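Long-range contact in branched-chain amino acid transport system substrate-binding protein (Rhodopseudomonas palustris, PDB 4JB2), which probably binds branched-chain amino acids or related small ligands in the periplasm and delivers them to an ABC-type importer: residues 237-242 with 345-350. Numbering follows the deposited sequence.
Sequences GVLMAS and RILLTV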
ATOM      1  N   GLY A 237      12.934   4.656 -17.604  1.00 29.64           N
ATOM      2  CA  GLY A 237      12.141   3.689 -18.377  1.00 29.90           C
ATOM      3  C   GLY A 237      11.497   2.567 -17.567  1.00 29.03           C
ATOM      4  O   GLY A 237      10.854   1.698 -18.150  1.00 29.67           O
ATOM      5  N   VAL A 238      11.671   2.552 -16.238  1.00 28.91           N
ATOM      6  CA  VAL A 238      10.924   1.610 -15.385  1.00 27.82           C
ATOM      7  C   VAL A 238       9.396   1.748 -15.613  1.00 28.99           C
ATOM      8  O   VAL A 238       8.886   2.824 -15.949  1.00 29.72           O
ATOM      9  CB  VAL A 238      11.265   1.791 -13.907  1.00 28.29           C
ATOM     10  CG1 VAL A 238      10.708   3.127 -13.362  1.00 27.40           C
ATOM     11  CG2 VAL A 238      10.743   0.641 -13.085  1.00 27.30           C
ATOM     12  N   LEU A 239       8.666   0.641 -15.484  1.00 29.13           N
ATOM     13  CA  LEU A 239       7.221   0.695 -15.459  1.00 28.21           C
ATOM     14  C   LEU A 239       6.774   0.299 -14.059  1.00 28.19           C
ATOM     15  O   LEU A 239       7.134  -0.755 -13.539  1.00 27.34           O
ATOM     16  CB  LEU A 239       6.625  -0.212 -16.547  1.00 28.28           C
ATOM     17  CG  LEU A 239       7.038   0.428 -17.879  1.00 30.49           C
ATOM     18  CD1 LEU A 239       7.318  -0.592 -18.931  1.00 33.86           C
ATOM     19  CD2 LEU A 239       6.086   1.555 -18.337  1.00 25.97           C
ATOM     20  N   MET A 240       5.969   1.174 -13.464  1.00 27.62           N
ATOM     21  CA  MET A 240       5.552   1.021 -12.096  1.00 26.61           C
ATOM     22  C   MET A 240       4.045   1.181 -11.910  1.00 25.45           C
ATOM     23  O   MET A 240       3.474   2.223 -12.308  1.00 23.01           O
ATOM     24  CB  MET A 240       6.217   2.108 -11.260  1.00 26.45           C
ATOM     25  CG  MET A 240       6.201   1.725  -9.803  1.00 26.04           C
ATOM     26  SD  MET A 240       6.852   3.111  -8.889  1.00 28.11           S
ATOM     27  CE  MET A 240       8.607   2.830  -9.140  1.00 28.89           C
ATOM     28  N   ALA A 241       3.443   0.187 -11.234  1.00 23.85           N
ATOM     29  CA  ALA A 241       2.040   0.239 -10.855  1.00 23.10           C
ATOM     30  C   ALA A 241       1.895   1.285  -9.751  1.00 23.07           C
ATOM     31  O   ALA A 241       2.770   1.398  -8.864  1.00 22.97           O
ATOM     32  CB  ALA A 241       1.568  -1.123 -10.346  1.00 23.67           C
ATOM     33  N   SER A 242       0.811   2.058  -9.809  1.00 22.47           N
ATOM     34  CA  SER A 242       0.581   3.098  -8.828  1.00 23.13           C
ATOM     35  C   SER A 242      -0.906   3.356  -8.560  1.00 22.15           C
ATOM     36  O   SER A 242      -1.751   3.109  -9.419  1.00 21.82           O
ATOM     37  CB  SER A 242       1.217   4.379  -9.362  1.00 22.93           C
ATOM     38  OG  SER A 242       0.915   5.500  -8.544  1.00 26.09           O
ATOM     39  N   ARG A 345      -6.121   2.528 -10.157  1.00 35.60           N
ATOM     40  CA  ARG A 345      -4.753   2.216 -10.642  1.00 33.83           C
ATOM     41  C   ARG A 345      -4.367   2.985 -11.902  1.00 31.66           C
ATOM     42  O   ARG A 345      -5.190   3.203 -12.760  1.00 31.67           O
ATOM     43  CB  ARG A 345      -4.610   0.716 -10.946  1.00 34.85           C
ATOM     44  CG  ARG A 345      -5.834   0.147 -11.813  1.00 36.51           C
ATOM     45  CD  ARG A 345      -5.306  -0.618 -12.971  1.00 40.28           C
ATOM     46  NE  ARG A 345      -6.315  -1.167 -13.883  1.00 43.22           N
ATOM     47  CZ  ARG A 345      -6.717  -2.452 -13.884  1.00 45.06           C
ATOM     48  NH1 ARG A 345      -6.248  -3.320 -13.001  1.00 43.12           N
ATOM     49  NH2 ARG A 345      -7.612  -2.884 -14.771  1.00 47.99           N
ATOM     50  N   ILE A 346      -3.093   3.352 -12.018  1.00 29.71           N
ATOM     51  CA  ILE A 346      -2.533   3.883 -13.268  1.00 26.88           C
ATOM     52  C   ILE A 346      -1.127   3.251 -13.395  1.00 27.57           C
ATOM     53  O   ILE A 346      -0.674   2.557 -12.479  1.00 26.08           O
ATOM     54  CB  ILE A 346      -2.378   5.450 -13.213  1.00 26.02           C
ATOM     55  CG1 ILE A 346      -1.323   5.843 -12.153  1.00 22.46           C
ATOM     56  CG2 ILE A 346      -3.778   6.161 -13.032  1.00 22.81           C
ATOM     57  CD1 ILE A 346      -1.192   7.380 -11.825  1.00 20.36           C
ATOM     58  N   LEU A 347      -0.436   3.568 -14.500  1.00 27.58           N
ATOM     59  CA  LEU A 347       0.885   3.073 -14.797  1.00 27.53           C
ATOM     60  C   LEU A 347       1.771   4.276 -14.947  1.00 27.52           C
ATOM     61  O   LEU A 347       1.439   5.199 -15.713  1.00 26.71           O
ATOM     62  CB  LEU A 347       0.852   2.220 -16.071  1.00 28.10           C
ATOM     63  CG  LEU A 347       2.182   1.579 -16.513  1.00 31.14           C
ATOM     64  CD1 LEU A 347       2.644   0.534 -15.476  1.00 29.79           C
ATOM     65  CD2 LEU A 347       2.082   0.937 -17.891  1.00 33.34           C
ATOM     66  N   LEU A 348       2.869   4.292 -14.172  1.00 26.52           N
ATOM     67  CA  LEU A 348       3.847   5.353 -14.220  1.00 26.19           C
ATOM     68  C   LEU A 348       5.123   4.870 -14.902  1.00 27.30           C
ATOM     69  O   LEU A 348       5.450   3.677 -14.870  1.00 26.79           O
ATOM     70  CB  LEU A 348       4.242   5.766 -12.795  1.00 25.72           C
ATOM     71  CG  LEU A 348       3.192   6.372 -11.877  1.00 24.86           C
ATOM     72  CD1 LEU A 348       3.835   6.698 -10.480  1.00 24.86           C
ATOM     73  CD2 LEU A 348       2.620   7.634 -12.537  1.00 24.68           C
ATOM     74  N   THR A 349       5.879   5.794 -15.480  1.00 28.26           N
ATOM     75  CA  THR A 349       7.259   5.495 -15.800  1.00 28.94           C
ATOM     76  C   THR A 349       8.125   6.625 -15.306  1.00 29.70           C
ATOM     77  O   THR A 349       7.621   7.548 -14.656  1.00 29.88           O
ATOM     78  CB  THR A 349       7.459   5.203 -17.313  1.00 30.39           C
ATOM     79  OG1 THR A 349       8.790   4.677 -17.536  1.00 31.32           O
ATOM     80  CG2 THR A 349       7.239   6.465 -18.140  1.00 27.41           C
ATOM     81  N   VAL A 350       9.434   6.532 -15.545  1.00 30.81           N
ATOM     82  CA  VAL A 350      10.385   7.550 -15.070  1.00 32.42           C
ATOM     83  C   VAL A 350      11.118   8.009 -16.288  1.00 33.80           C
ATOM     84  O   VAL A 350      11.720   7.170 -16.993  1.00 35.46           O
ATOM     85  CB  VAL A 350      11.418   6.987 -14.048  1.00 31.55           C
ATOM     86  CG1 VAL A 350      12.570   7.979 -13.776  1.00 32.08           C
ATOM     87  CG2 VAL A 350      10.752   6.564 -12.756  1.00 33.97           C
TER
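M240 and L348 grip each other through both backbone amides: M240 N donates to L348 O at 2.9 Å, and L348 N returns a nearly straight bond to M240 O at 2.8 Å (173° at the hydrogen). S242 and I346 form the second such antiparallel pair. Its return bond, I346 N to S242 O, is 2.9 Å long, while S242 N to I346 O is more bent, at 148°. L239 and A241, flanking M240, make their backbone bonds to strand 215-218 instead, and L347 bonds to V358 and K359. Strand 239-242 is the last of the parallel run in one α/β lobe of this periplasmic binding protein, and 346-350 adds the antiparallel strand beside it. Beyond L239, toward the loop residues 237-238, T349 uses its hydroxyl: with OG1 anti to the backbone N (chi1 -170°), it reaches V238 O, although the modelled 2.4 Å is doubtfully short. G237, whose positive phi suits a residue without a side chain, sends its N to V350 O at 2.9 Å, in the carbonyl plane. Leucine suits L239 and L347, which pack against H126 of helix 116-129; L239 CD2 meets L347 CD2 at 4.1 Å on the buried face shared with A241 and T349. On the face of M240, L348 CD1 lies 3.7 Å from S242 CB, the compact serine letting it close in, while S242 OG is hydrogen-bonded to a residue adjoining the segments.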